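Local structure of histidyl-trna synthetase (Thermus thermophilus, 1ADY) at residues A[48-53]-A[79-84]; A[52-57]-A[259-264]; A[263-268]-A[287-292]. The protein joins L-histidine to its cognate tRNA at the expense of ATP, working as a homodimeric class II aminoacyl-tRNA synthetase. All blocks are in the same frame, centred on the assembly; numbering follows the deposited sequence.

Contact 1 (A[48-53]-A[79-84]); sequences QVFEKG and RPEGTA. With HAM (histidyl-adenosine monophosphate), chain F.
Phe50 and Pro80 form the densest part of this buried contact. Pro80 CD sits over the middle of the aromatic face, 3.5 Å from the Phe50 ring centroid and only 8° off the ring normal, a CH-pi contact. With CG anti to its carbonyl carbon (chi1 -61°), Phe50 reaches off its helix, and its far end, CZ, comes within 3.5 Å of Arg79 CA. Its CE1 also approaches the carbonyl oxygen of Glu81. Packing is looser at Val49, whose CG1 is 4.3 Å from Ala84 CB. On the solvent side of the same helix the exposed Lys52 hydrogen-bonds through NZ to Gln48 OE1 (3.0 Å). Beyond Phe50, Glu81 organises the turn: its OE2 caps Ala84 N at 2.8 Å, met on the syn side at an N-H...O angle of 162°. Arg79 instead turns its guanidinium away, to Pro109 O. Thr83 OG1 accepts a hydrogen bond from the histidyl-adenylate amino N, an atom less surely placed, so the 79-84 loop borders the active site. Helix 47-54 is thus laid against the loop leading into helix 83-92, with Met106 and Met110 of strand 102-111 against the Arg79 side chain and Ala3 of the second subunit against Val49.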
loop_
_atom_site.group_PDB
_atom_site.type_symbol
_atom_site.label_atom_id
_atom_site.label_comp_id
_atom_site.label_asym_id
_atom_site.label_seq_id
_atom_site.Cartn_x
_atom_site.Cartn_y
_atom_site.Cartn_z
ATOM N N GLN A 48 -16.122 -16.592 -3.699
ATOM C CA GLN A 48 -17.179 -16.907 -2.731
ATOM C C GLN A 48 -17.189 -15.985 -1.515
ATOM O O GLN A 48 -18.255 -15.561 -1.077
ATOM C CB GLN A 48 -17.096 -18.368 -2.263
ATOM C CG GLN A 48 -15.910 -18.671 -1.358
ATOM C CD GLN A 48 -15.977 -20.050 -0.735
ATOM O OE1 GLN A 48 -16.986 -20.742 -0.842
ATOM N NE2 GLN A 48 -14.898 -20.455 -0.073
ATOM N N VAL A 49 -16.013 -15.652 -0.997
ATOM C CA VAL A 49 -15.880 -14.794 0.190
ATOM C C VAL A 49 -16.727 -13.525 0.011
ATOM O O VAL A 49 -17.351 -13.054 0.971
ATOM C CB VAL A 49 -14.407 -14.423 0.395
ATOM C CG1 VAL A 49 -14.177 -13.535 1.619
ATOM C CG2 VAL A 49 -13.500 -15.640 0.586
ATOM N N PHE A 50 -16.778 -12.998 -1.199
ATOM C CA PHE A 50 -17.549 -11.792 -1.466
ATOM C C PHE A 50 -19.000 -12.084 -1.851
ATOM O O PHE A 50 -19.896 -11.322 -1.493
ATOM C CB PHE A 50 -16.853 -10.936 -2.525
ATOM C CG PHE A 50 -15.482 -10.479 -2.116
ATOM C CD1 PHE A 50 -15.305 -9.674 -0.993
ATOM C CD2 PHE A 50 -14.356 -10.879 -2.834
ATOM C CE1 PHE A 50 -14.030 -9.273 -0.587
ATOM C CE2 PHE A 50 -13.073 -10.484 -2.438
ATOM C CZ PHE A 50 -12.911 -9.681 -1.313
ATOM N N GLU A 51 -19.239 -13.196 -2.543
ATOM C CA GLU A 51 -20.594 -13.571 -2.945
ATOM C C GLU A 51 -21.443 -13.839 -1.714
ATOM O O GLU A 51 -22.484 -13.212 -1.510
ATOM C CB GLU A 51 -20.583 -14.837 -3.798
ATOM C CG GLU A 51 -19.925 -14.698 -5.158
ATOM C CD GLU A 51 -19.965 -15.995 -5.952
ATOM O OE1 GLU A 51 -19.424 -17.018 -5.468
ATOM O OE2 GLU A 51 -20.543 -15.994 -7.060
ATOM N N LYS A 52 -20.983 -14.783 -0.900
ATOM C CA LYS A 52 -21.679 -15.172 0.318
ATOM C C LYS A 52 -21.680 -14.053 1.353
ATOM O O LYS A 52 -22.714 -13.742 1.938
ATOM C CB LYS A 52 -21.036 -16.434 0.904
ATOM C CG LYS A 52 -21.088 -17.629 -0.032
ATOM C CD LYS A 52 -20.338 -18.818 0.529
ATOM C CE LYS A 52 -20.494 -20.029 -0.380
ATOM N NZ LYS A 52 -19.776 -21.229 0.133
ATOM N N GLY A 53 -20.522 -13.431 1.547
ATOM C CA GLY A 53 -20.406 -12.360 2.520
ATOM C C GLY A 53 -21.219 -11.106 2.249
ATOM O O GLY A 53 -22.079 -10.732 3.046
ATOM N N ARG A 79 -10.814 -7.609 -4.421
ATOM C CA ARG A 79 -11.473 -7.082 -3.232
ATOM C C ARG A 79 -12.216 -5.758 -3.442
ATOM O O ARG A 79 -11.610 -4.735 -3.777
ATOM C CB ARG A 79 -10.442 -6.963 -2.101
ATOM C CG ARG A 79 -10.635 -5.799 -1.157
ATOM C CD ARG A 79 -9.379 -4.943 -1.104
ATOM N NE ARG A 79 -8.336 -5.540 -0.277
ATOM C CZ ARG A 79 -7.250 -4.893 0.136
ATOM N NH1 ARG A 79 -7.059 -3.624 -0.201
ATOM N NH2 ARG A 79 -6.365 -5.512 0.906
ATOM N N PRO A 80 -13.554 -5.781 -3.304
ATOM C CA PRO A 80 -14.402 -4.594 -3.468
ATOM C C PRO A 80 -14.690 -3.903 -2.132
ATOM O O PRO A 80 -15.096 -2.738 -2.102
ATOM C CB PRO A 80 -15.677 -5.183 -4.060
ATOM C CG PRO A 80 -15.800 -6.470 -3.332
ATOM C CD PRO A 80 -14.373 -7.010 -3.302
ATOM N N GLU A 81 -14.450 -4.625 -1.036
ATOM C CA GLU A 81 -14.700 -4.139 0.315
ATOM C C GLU A 81 -13.901 -4.997 1.300
ATOM O O GLU A 81 -13.607 -6.153 1.014
ATOM C CB GLU A 81 -16.213 -4.174 0.580
ATOM C CG GLU A 81 -16.649 -4.422 1.996
ATOM C CD GLU A 81 -16.872 -5.885 2.297
ATOM O OE1 GLU A 81 -17.228 -6.650 1.377
ATOM O OE2 GLU A 81 -16.695 -6.275 3.459
ATOM N N GLY A 82 -13.580 -4.442 2.465
ATOM C CA GLY A 82 -12.762 -5.161 3.429
ATOM C C GLY A 82 -13.329 -6.057 4.515
ATOM O O GLY A 82 -12.714 -7.062 4.862
ATOM N N THR A 83 -14.484 -5.714 5.065
ATOM C CA THR A 83 -15.077 -6.496 6.149
ATOM C C THR A 83 -15.064 -8.012 5.997
ATOM O O THR A 83 -14.524 -8.722 6.842
ATOM C CB THR A 83 -16.521 -6.082 6.389
ATOM O OG1 THR A 83 -16.625 -4.660 6.323
ATOM C CG2 THR A 83 -16.992 -6.588 7.731
ATOM N N ALA A 84 -15.671 -8.496 4.921
ATOM C CA ALA A 84 -15.743 -9.921 4.665
ATOM C C ALA A 84 -14.350 -10.539 4.794
ATOM O O ALA A 84 -14.163 -11.543 5.487
ATOM C CB ALA A 84 -16.313 -10.165 3.287
HETATM P P HAM F . -19.412 1.067 1.686
HETATM O O1P HAM F . -19.545 0.058 0.614
HETATM O O2P HAM F . -20.639 1.835 1.984
HETATM O O3P HAM F . -18.827 0.314 2.982
HETATM O "O5'" HAM F . -18.336 2.192 1.320
HETATM C "C5'" HAM F . -17.808 3.001 2.370
HETATM C "C4'" HAM F . -17.067 4.208 1.829
HETATM O "O4'" HAM F . -16.175 3.802 0.777
HETATM C "C3'" HAM F . -18.004 5.207 1.179
HETATM O "O3'" HAM F . -18.626 6.118 2.089
HETATM C "C2'" HAM F . -17.012 5.971 0.325
HETATM O "O2'" HAM F . -16.271 6.948 1.082
HETATM C "C1'" HAM F . -16.095 4.866 -0.178
HETATM N N9 HAM F . -16.406 4.347 -1.526
HETATM C C8 HAM F . -17.248 3.350 -1.852
HETATM N N7 HAM F . -17.366 3.211 -3.179
HETATM C C5 HAM F . -16.553 4.159 -3.647
HETATM C C6 HAM F . -16.345 4.442 -5.006
HETATM N N6 HAM F . -16.967 3.769 -5.935
HETATM N N1 HAM F . -15.459 5.423 -5.279
HETATM C C2 HAM F . -14.854 6.095 -4.300
HETATM N N3 HAM F . -15.080 5.853 -3.007
HETATM C C4 HAM F . -15.936 4.860 -2.671
HETATM C C HAM F . -17.979 -0.826 3.183
HETATM O O HAM F . -17.212 -1.180 2.304
HETATM C CA HAM F . -18.061 -1.641 4.470
HETATM N N HAM F . -17.313 -2.877 4.340
HETATM C CB HAM F . -17.530 -0.830 5.662
HETATM C CG HAM F . -17.574 -1.584 6.956
HETATM C CD2 HAM F . -16.583 -2.031 7.763
HETATM N ND1 HAM F . -18.750 -2.059 7.498
HETATM C CE1 HAM F . -18.476 -2.788 8.564
HETATM N NE2 HAM F . -17.169 -2.793 8.743
#

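Contact 2 (A[52-57]-A[259-264]); sequences KGVGAA and RGLDYY. With HAM (histidyl-adenosine monophosphate), chain F.
Asp262 N donates to Val54 O in the one hydrogen bond between the segments, a weak one at 3.3 Å, which uses a carbonyl from the last turn of helix 47-54. Steric fit governs the next residue. Gly55 leaves the helix with a positive phi of 99°, and any CB there would run into Asp262 CB as well as the preceding carbonyl oxygen.

Apolar packing is lighter: Val54 CG1 meets Leu261 CD2 at 4.2 Å. Other van der Waals contacts are of mixed character. Ala57 CB lies beside the carboxylate of Asp262, whose OD1 forms a salt bridge with Arg204. Tyr263 offers its ring edge to the helix, with Gly53 O near the ring plane, 3.5 Å from Tyr263 CD2. Its CG stands between the backbone N and the carbonyl carbon (chi1 56°), which places Tyr263 CE1 over the centre of the Tyr264 ring.

The 259-264 loop also makes the polar contacts with the histidyl-adenylate. Tyr263 OH accepts from the ligand's amino N, an atom whose position is less certain, and Tyr264 OH donates to ND1 of the imidazole at 2.8 Å. Charge comes from Arg259: ligand O2P lies over one face of its guanidinium, nearest NH2, and NE forms a salt bridge with Glu270. A leucine in place of Arg259 would probably leave the phosphate without this positive neighbour and Glu270 without its salt-bridge mate.

The sequence RGLDYY, with two successive tyrosines reading the amino group and the imidazole, is the signature of the histidine A motif, the loop by which histidyl-tRNA synthetases recognise their amino acid.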
loop_
_atom_site.group_PDB
_atom_site.type_symbol
_atom_site.label_atom_id
_atom_site.label_comp_id
_atom_site.label_asym_id
_atom_site.label_seq_id
_atom_site.Cartn_x
_atom_site.Cartn_y
_atom_site.Cartn_z
ATOM N N LYS A 52 -20.983 -14.783 -0.900
ATOM C CA LYS A 52 -21.679 -15.172 0.318
ATOM C C LYS A 52 -21.680 -14.053 1.353
ATOM O O LYS A 52 -22.714 -13.742 1.938
ATOM C CB LYS A 52 -21.036 -16.434 0.904
ATOM C CG LYS A 52 -21.088 -17.629 -0.032
ATOM C CD LYS A 52 -20.338 -18.818 0.529
ATOM C CE LYS A 52 -20.494 -20.029 -0.380
ATOM N NZ LYS A 52 -19.776 -21.229 0.133
ATOM N N GLY A 53 -20.522 -13.431 1.547
ATOM C CA GLY A 53 -20.406 -12.360 2.520
ATOM C C GLY A 53 -21.219 -11.106 2.249
ATOM O O GLY A 53 -22.079 -10.732 3.046
ATOM N N VAL A 54 -20.937 -10.444 1.133
ATOM C CA VAL A 54 -21.630 -9.213 0.762
ATOM C C VAL A 54 -23.103 -9.463 0.425
ATOM O O VAL A 54 -23.926 -8.544 0.490
ATOM C CB VAL A 54 -20.928 -8.515 -0.426
ATOM C CG1 VAL A 54 -21.510 -7.132 -0.662
ATOM C CG2 VAL A 54 -19.434 -8.417 -0.162
ATOM N N GLY A 55 -23.430 -10.705 0.086
ATOM C CA GLY A 55 -24.804 -11.052 -0.235
ATOM C C GLY A 55 -25.077 -11.102 -1.720
ATOM O O GLY A 55 -25.029 -10.080 -2.402
ATOM N N ALA A 56 -25.461 -12.281 -2.200
ATOM C CA ALA A 56 -25.746 -12.508 -3.619
ATOM C C ALA A 56 -26.807 -11.611 -4.269
ATOM O O ALA A 56 -27.035 -11.695 -5.474
ATOM C CB ALA A 56 -26.092 -13.980 -3.847
ATOM N N ALA A 57 -27.437 -10.743 -3.487
ATOM C CA ALA A 57 -28.470 -9.862 -4.020
ATOM C C ALA A 57 -28.004 -8.427 -4.227
ATOM O O ALA A 57 -28.701 -7.630 -4.853
ATOM C CB ALA A 57 -29.690 -9.884 -3.112
ATOM N N ARG A 259 -28.165 0.227 4.068
ATOM C CA ARG A 259 -26.767 0.289 3.719
ATOM C C ARG A 259 -26.597 -0.454 2.394
ATOM O O ARG A 259 -27.526 -1.124 1.933
ATOM C CB ARG A 259 -25.932 -0.325 4.842
ATOM C CG ARG A 259 -24.530 0.229 4.936
ATOM C CD ARG A 259 -24.502 1.674 5.371
ATOM N NE ARG A 259 -23.411 2.409 4.730
ATOM C CZ ARG A 259 -22.121 2.089 4.803
ATOM N NH1 ARG A 259 -21.713 1.028 5.488
ATOM N NH2 ARG A 259 -21.219 2.872 4.229
ATOM N N GLY A 260 -25.437 -0.301 1.762
ATOM C CA GLY A 260 -25.191 -0.965 0.493
ATOM C C GLY A 260 -24.750 -2.416 0.590
ATOM O O GLY A 260 -24.419 -3.031 -0.428
ATOM N N LEU A 261 -24.743 -2.972 1.798
ATOM C CA LEU A 261 -24.318 -4.350 1.991
ATOM C C LEU A 261 -25.320 -5.132 2.836
ATOM O O LEU A 261 -25.849 -4.615 3.821
ATOM C CB LEU A 261 -22.918 -4.384 2.610
ATOM C CG LEU A 261 -21.841 -3.636 1.806
ATOM C CD1 LEU A 261 -21.861 -2.145 2.110
ATOM C CD2 LEU A 261 -20.475 -4.194 2.133
ATOM N N ASP A 262 -25.566 -6.385 2.453
ATOM C CA ASP A 262 -26.524 -7.249 3.142
ATOM C C ASP A 262 -26.092 -7.933 4.428
ATOM O O ASP A 262 -26.926 -8.556 5.084
ATOM C CB ASP A 262 -27.060 -8.318 2.190
ATOM C CG ASP A 262 -27.999 -7.755 1.152
ATOM O OD1 ASP A 262 -28.335 -6.551 1.252
ATOM O OD2 ASP A 262 -28.402 -8.522 0.242
ATOM N N TYR A 263 -24.811 -7.860 4.786
ATOM C CA TYR A 263 -24.351 -8.512 6.013
ATOM C C TYR A 263 -24.673 -7.728 7.285
ATOM O O TYR A 263 -24.482 -8.222 8.402
ATOM C CB TYR A 263 -22.855 -8.865 5.939
ATOM C CG TYR A 263 -21.909 -7.715 5.647
ATOM C CD1 TYR A 263 -21.857 -6.590 6.472
ATOM C CD2 TYR A 263 -21.033 -7.776 4.571
ATOM C CE1 TYR A 263 -20.954 -5.559 6.233
ATOM C CE2 TYR A 263 -20.127 -6.752 4.324
ATOM C CZ TYR A 263 -20.090 -5.648 5.160
ATOM O OH TYR A 263 -19.185 -4.636 4.923
ATOM N N TYR A 264 -25.166 -6.507 7.103
ATOM C CA TYR A 264 -25.519 -5.637 8.215
ATOM C C TYR A 264 -26.701 -6.114 9.033
ATOM O O TYR A 264 -27.728 -6.533 8.497
ATOM C CB TYR A 264 -25.808 -4.221 7.724
ATOM C CG TYR A 264 -24.570 -3.472 7.335
ATOM C CD1 TYR A 264 -23.640 -3.082 8.298
ATOM C CD2 TYR A 264 -24.309 -3.166 6.005
ATOM C CE1 TYR A 264 -22.483 -2.404 7.942
ATOM C CE2 TYR A 264 -23.155 -2.489 5.640
ATOM C CZ TYR A 264 -22.251 -2.110 6.610
ATOM O OH TYR A 264 -21.127 -1.420 6.242
HETATM P P HAM F . -19.412 1.067 1.686
HETATM O O1P HAM F . -19.545 0.058 0.614
HETATM O O2P HAM F . -20.639 1.835 1.984
HETATM O O3P HAM F . -18.827 0.314 2.982
HETATM O "O5'" HAM F . -18.336 2.192 1.320
HETATM C "C5'" HAM F . -17.808 3.001 2.370
HETATM C "C4'" HAM F . -17.067 4.208 1.829
HETATM O "O4'" HAM F . -16.175 3.802 0.777
HETATM C "C3'" HAM F . -18.004 5.207 1.179
HETATM O "O3'" HAM F . -18.626 6.118 2.089
HETATM C "C2'" HAM F . -17.012 5.971 0.325
HETATM O "O2'" HAM F . -16.271 6.948 1.082
HETATM C "C1'" HAM F . -16.095 4.866 -0.178
HETATM N N9 HAM F . -16.406 4.347 -1.526
HETATM C C8 HAM F . -17.248 3.350 -1.852
HETATM N N7 HAM F . -17.366 3.211 -3.179
HETATM C C5 HAM F . -16.553 4.159 -3.647
HETATM C C6 HAM F . -16.345 4.442 -5.006
HETATM N N6 HAM F . -16.967 3.769 -5.935
HETATM N N1 HAM F . -15.459 5.423 -5.279
HETATM C C2 HAM F . -14.854 6.095 -4.300
HETATM N N3 HAM F . -15.080 5.853 -3.007
HETATM C C4 HAM F . -15.936 4.860 -2.671
HETATM C C HAM F . -17.979 -0.826 3.183
HETATM O O HAM F . -17.212 -1.180 2.304
HETATM C CA HAM F . -18.061 -1.641 4.470
HETATM N N HAM F . -17.313 -2.877 4.340
HETATM C CB HAM F . -17.530 -0.830 5.662
HETATM C CG HAM F . -17.574 -1.584 6.956
HETATM C CD2 HAM F . -16.583 -2.031 7.763
HETATM N ND1 HAM F . -18.750 -2.059 7.498
HETATM C CE1 HAM F . -18.476 -2.788 8.564
HETATM N NE2 HAM F . -17.169 -2.793 8.743
#

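Contact 3 (A[263-268]-A[287-292]); sequences YYVRTA and RYDGLS. With HAM (histidyl-adenosine monophosphate), chain F.
Tyr288 and Tyr263 run side by side, with Tyr288 CB 3.3 Å from Tyr263 CD1 and the ring planes inclined at 74°. The Tyr288 ring reaches the bound ligand, its CE2 lying 3.6 Å from CE1 of the histidyl imidazole. Leu291 covers one face of the Tyr263 ring: CD2 is 4.3 Å from the centroid and offset toward the rim, a CH-pi contact. Tyr264, in turn, has Arg287 O at its ring edge, near the plane.

Next to these aromatic groups the two backbones are hydrogen-bonded. Val265 N donates to Arg287 O at 2.9 Å, and Arg287 N donates to Thr267 O at 2.9 Å, so that one residue is held through both its amide and its carbonyl. Val265 CG1 packs against the backbone N and CB of Asp289.

A further shell fixes the side chains of this junction. Arg287 extends with CG anti to the backbone N (chi1 -176°), then bends at chi3 to bring NH1 to Asp289 OD1, a 2.9 Å salt bridge on the syn lone pair. Its NH2 pairs with Asp140, which also accepts from Thr267 OG1; Asp289 OD1 has a second donor in Gly302 N. A type II turn from Tyr288 to Leu291 follows, with Gly290 in positive phi at the N-cap of helix 291-294.

The sequence RYDGL, at the end of a glycine-rich strand, belongs to the histidine B motif, which lines the histidine pocket of this synthetase family together with the tyrosine pair.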
loop_
_atom_site.group_PDB
_atom_site.type_symbol
_atom_site.label_atom_id
_atom_site.label_comp_id
_atom_site.label_asym_id
_atom_site.label_seq_id
_atom_site.Cartn_x
_atom_site.Cartn_y
_atom_site.Cartn_z
ATOM N N TYR A 263 -24.811 -7.860 4.786
ATOM C CA TYR A 263 -24.351 -8.512 6.013
ATOM C C TYR A 263 -24.673 -7.728 7.285
ATOM O O TYR A 263 -24.482 -8.222 8.402
ATOM C CB TYR A 263 -22.855 -8.865 5.939
ATOM C CG TYR A 263 -21.909 -7.715 5.647
ATOM C CD1 TYR A 263 -21.857 -6.590 6.472
ATOM C CD2 TYR A 263 -21.033 -7.776 4.571
ATOM C CE1 TYR A 263 -20.954 -5.559 6.233
ATOM C CE2 TYR A 263 -20.127 -6.752 4.324
ATOM C CZ TYR A 263 -20.090 -5.648 5.160
ATOM O OH TYR A 263 -19.185 -4.636 4.923
ATOM N N TYR A 264 -25.166 -6.507 7.103
ATOM C CA TYR A 264 -25.519 -5.637 8.215
ATOM C C TYR A 264 -26.701 -6.114 9.033
ATOM O O TYR A 264 -27.728 -6.533 8.497
ATOM C CB TYR A 264 -25.808 -4.221 7.724
ATOM C CG TYR A 264 -24.570 -3.472 7.335
ATOM C CD1 TYR A 264 -23.640 -3.082 8.298
ATOM C CD2 TYR A 264 -24.309 -3.166 6.005
ATOM C CE1 TYR A 264 -22.483 -2.404 7.942
ATOM C CE2 TYR A 264 -23.155 -2.489 5.640
ATOM C CZ TYR A 264 -22.251 -2.110 6.610
ATOM O OH TYR A 264 -21.127 -1.420 6.242
ATOM N N VAL A 265 -26.548 -6.012 10.344
ATOM C CA VAL A 265 -27.583 -6.384 11.293
ATOM C C VAL A 265 -27.483 -5.367 12.434
ATOM O O VAL A 265 -26.398 -5.117 12.964
ATOM C CB VAL A 265 -27.409 -7.844 11.807
ATOM C CG1 VAL A 265 -26.181 -7.974 12.673
ATOM C CG2 VAL A 265 -28.634 -8.284 12.565
ATOM N N ARG A 266 -28.608 -4.744 12.767
ATOM C CA ARG A 266 -28.666 -3.747 13.825
ATOM C C ARG A 266 -28.023 -2.423 13.419
ATOM O O ARG A 266 -28.366 -1.881 12.371
ATOM C CB ARG A 266 -28.091 -4.294 15.143
ATOM C CG ARG A 266 -28.927 -5.415 15.731
ATOM C CD ARG A 266 -28.429 -5.901 17.080
ATOM N NE ARG A 266 -29.362 -6.877 17.638
ATOM C CZ ARG A 266 -29.334 -7.329 18.888
ATOM N NH1 ARG A 266 -28.410 -6.905 19.740
ATOM N NH2 ARG A 266 -30.256 -8.191 19.298
ATOM N N THR A 267 -27.102 -1.910 14.232
ATOM C CA THR A 267 -26.452 -0.628 13.987
ATOM C C THR A 267 -26.000 -0.352 12.554
ATOM O O THR A 267 -25.358 -1.186 11.922
ATOM C CB THR A 267 -25.246 -0.437 14.917
ATOM O OG1 THR A 267 -25.577 -0.879 16.243
ATOM C CG2 THR A 267 -24.841 1.035 14.960
ATOM N N ALA A 268 -26.310 0.847 12.072
ATOM C CA ALA A 268 -25.942 1.285 10.729
ATOM C C ALA A 268 -25.712 2.790 10.787
ATOM O O ALA A 268 -26.561 3.526 11.296
ATOM C CB ALA A 268 -27.053 0.966 9.760
ATOM N N ARG A 287 -22.983 -2.895 12.270
ATOM C CA ARG A 287 -22.782 -4.213 12.848
ATOM C C ARG A 287 -23.096 -5.244 11.773
ATOM O O ARG A 287 -23.884 -4.974 10.863
ATOM C CB ARG A 287 -23.680 -4.375 14.072
ATOM C CG ARG A 287 -23.509 -5.675 14.822
ATOM C CD ARG A 287 -24.049 -5.565 16.236
ATOM N NE ARG A 287 -23.081 -4.970 17.162
ATOM C CZ ARG A 287 -22.062 -5.634 17.702
ATOM N NH1 ARG A 287 -21.874 -6.919 17.412
ATOM N NH2 ARG A 287 -21.248 -5.029 18.561
ATOM N N TYR A 288 -22.492 -6.424 11.876
ATOM C CA TYR A 288 -22.689 -7.450 10.854
ATOM C C TYR A 288 -22.542 -8.867 11.390
ATOM O O TYR A 288 -21.854 -9.706 10.801
ATOM C CB TYR A 288 -21.688 -7.219 9.702
ATOM C CG TYR A 288 -20.265 -6.992 10.182
ATOM C CD1 TYR A 288 -19.436 -8.069 10.490
ATOM C CD2 TYR A 288 -19.784 -5.703 10.417
ATOM C CE1 TYR A 288 -18.176 -7.878 11.032
ATOM C CE2 TYR A 288 -18.518 -5.499 10.963
ATOM C CZ TYR A 288 -17.722 -6.594 11.270
ATOM O OH TYR A 288 -16.490 -6.408 11.849
ATOM N N ASP A 289 -23.174 -9.130 12.524
ATOM C CA ASP A 289 -23.112 -10.454 13.134
ATOM C C ASP A 289 -23.675 -11.464 12.132
ATOM O O ASP A 289 -24.561 -11.132 11.343
ATOM C CB ASP A 289 -23.941 -10.480 14.428
ATOM C CG ASP A 289 -23.561 -9.360 15.405
ATOM O OD1 ASP A 289 -22.622 -8.582 15.128
ATOM O OD2 ASP A 289 -24.210 -9.258 16.464
ATOM N N GLY A 290 -23.130 -12.675 12.121
ATOM C CA GLY A 290 -23.629 -13.675 11.196
ATOM C C GLY A 290 -22.787 -13.830 9.947
ATOM O O GLY A 290 -22.759 -14.909 9.351
ATOM N N LEU A 291 -22.093 -12.765 9.556
ATOM C CA LEU A 291 -21.229 -12.798 8.380
ATOM C C LEU A 291 -20.238 -13.959 8.480
ATOM O O LEU A 291 -20.064 -14.719 7.527
ATOM C CB LEU A 291 -20.478 -11.471 8.240
ATOM C CG LEU A 291 -19.439 -11.359 7.126
ATOM C CD1 LEU A 291 -20.068 -11.689 5.795
ATOM C CD2 LEU A 291 -18.865 -9.962 7.104
ATOM N N SER A 292 -19.622 -14.114 9.648
ATOM C CA SER A 292 -18.661 -15.187 9.875
ATOM C C SER A 292 -19.271 -16.537 9.534
ATOM O O SER A 292 -18.629 -17.390 8.915
ATOM C CB SER A 292 -18.201 -15.185 11.332
ATOM O OG SER A 292 -19.303 -15.056 12.214
HETATM P P HAM F . -19.412 1.067 1.686
HETATM O O1P HAM F . -19.545 0.058 0.614
HETATM O O2P HAM F . -20.639 1.835 1.984
HETATM O O3P HAM F . -18.827 0.314 2.982
HETATM O "O5'" HAM F . -18.336 2.192 1.320
HETATM C "C5'" HAM F . -17.808 3.001 2.370
HETATM C "C4'" HAM F . -17.067 4.208 1.829
HETATM O "O4'" HAM F . -16.175 3.802 0.777
HETATM C "C3'" HAM F . -18.004 5.207 1.179
HETATM O "O3'" HAM F . -18.626 6.118 2.089
HETATM C "C2'" HAM F . -17.012 5.971 0.325
HETATM O "O2'" HAM F . -16.271 6.948 1.082
HETATM C "C1'" HAM F . -16.095 4.866 -0.178
HETATM N N9 HAM F . -16.406 4.347 -1.526
HETATM C C8 HAM F . -17.248 3.350 -1.852
HETATM N N7 HAM F . -17.366 3.211 -3.179
HETATM C C5 HAM F . -16.553 4.159 -3.647
HETATM C C6 HAM F . -16.345 4.442 -5.006
HETATM N N6 HAM F . -16.967 3.769 -5.935
HETATM N N1 HAM F . -15.459 5.423 -5.279
HETATM C C2 HAM F . -14.854 6.095 -4.300
HETATM N N3 HAM F . -15.080 5.853 -3.007
HETATM C C4 HAM F . -15.936 4.860 -2.671
HETATM C C HAM F . -17.979 -0.826 3.183
HETATM O O HAM F . -17.212 -1.180 2.304
HETATM C CA HAM F . -18.061 -1.641 4.470
HETATM N N HAM F . -17.313 -2.877 4.340
HETATM C CB HAM F . -17.530 -0.830 5.662
HETATM C CG HAM F . -17.574 -1.584 6.956
HETATM C CD2 HAM F . -16.583 -2.031 7.763
HETATM N ND1 HAM F . -18.750 -2.059 7.498
HETATM C CE1 HAM F . -18.476 -2.788 8.564
HETATM N NE2 HAM F . -17.169 -2.793 8.743
#

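From the N terminus, contact 1 closes a short excursion of 25 residues: after helix 47-54 the chain passes through helix 59-63 and strands 67-69 and 75-78 before 79-84 returns to that helix. Contact 2 starts on the same helix, sharing Lys52 and Gly53, but spans about 200 residues to 259-264, so the long loop runs on past the closure of the short one. Contact 3 opens where contact 2 ends, sharing Tyr263 and Tyr264, and closes the hairpin of strands 267-272 and 281-287; it follows contact 1 in series. Thr83 OG1 and Tyr263 OH, probably hydrogen-bonded, join contact 1 to the others, while Leu291 packs on Gly53. All three border the same adenylate.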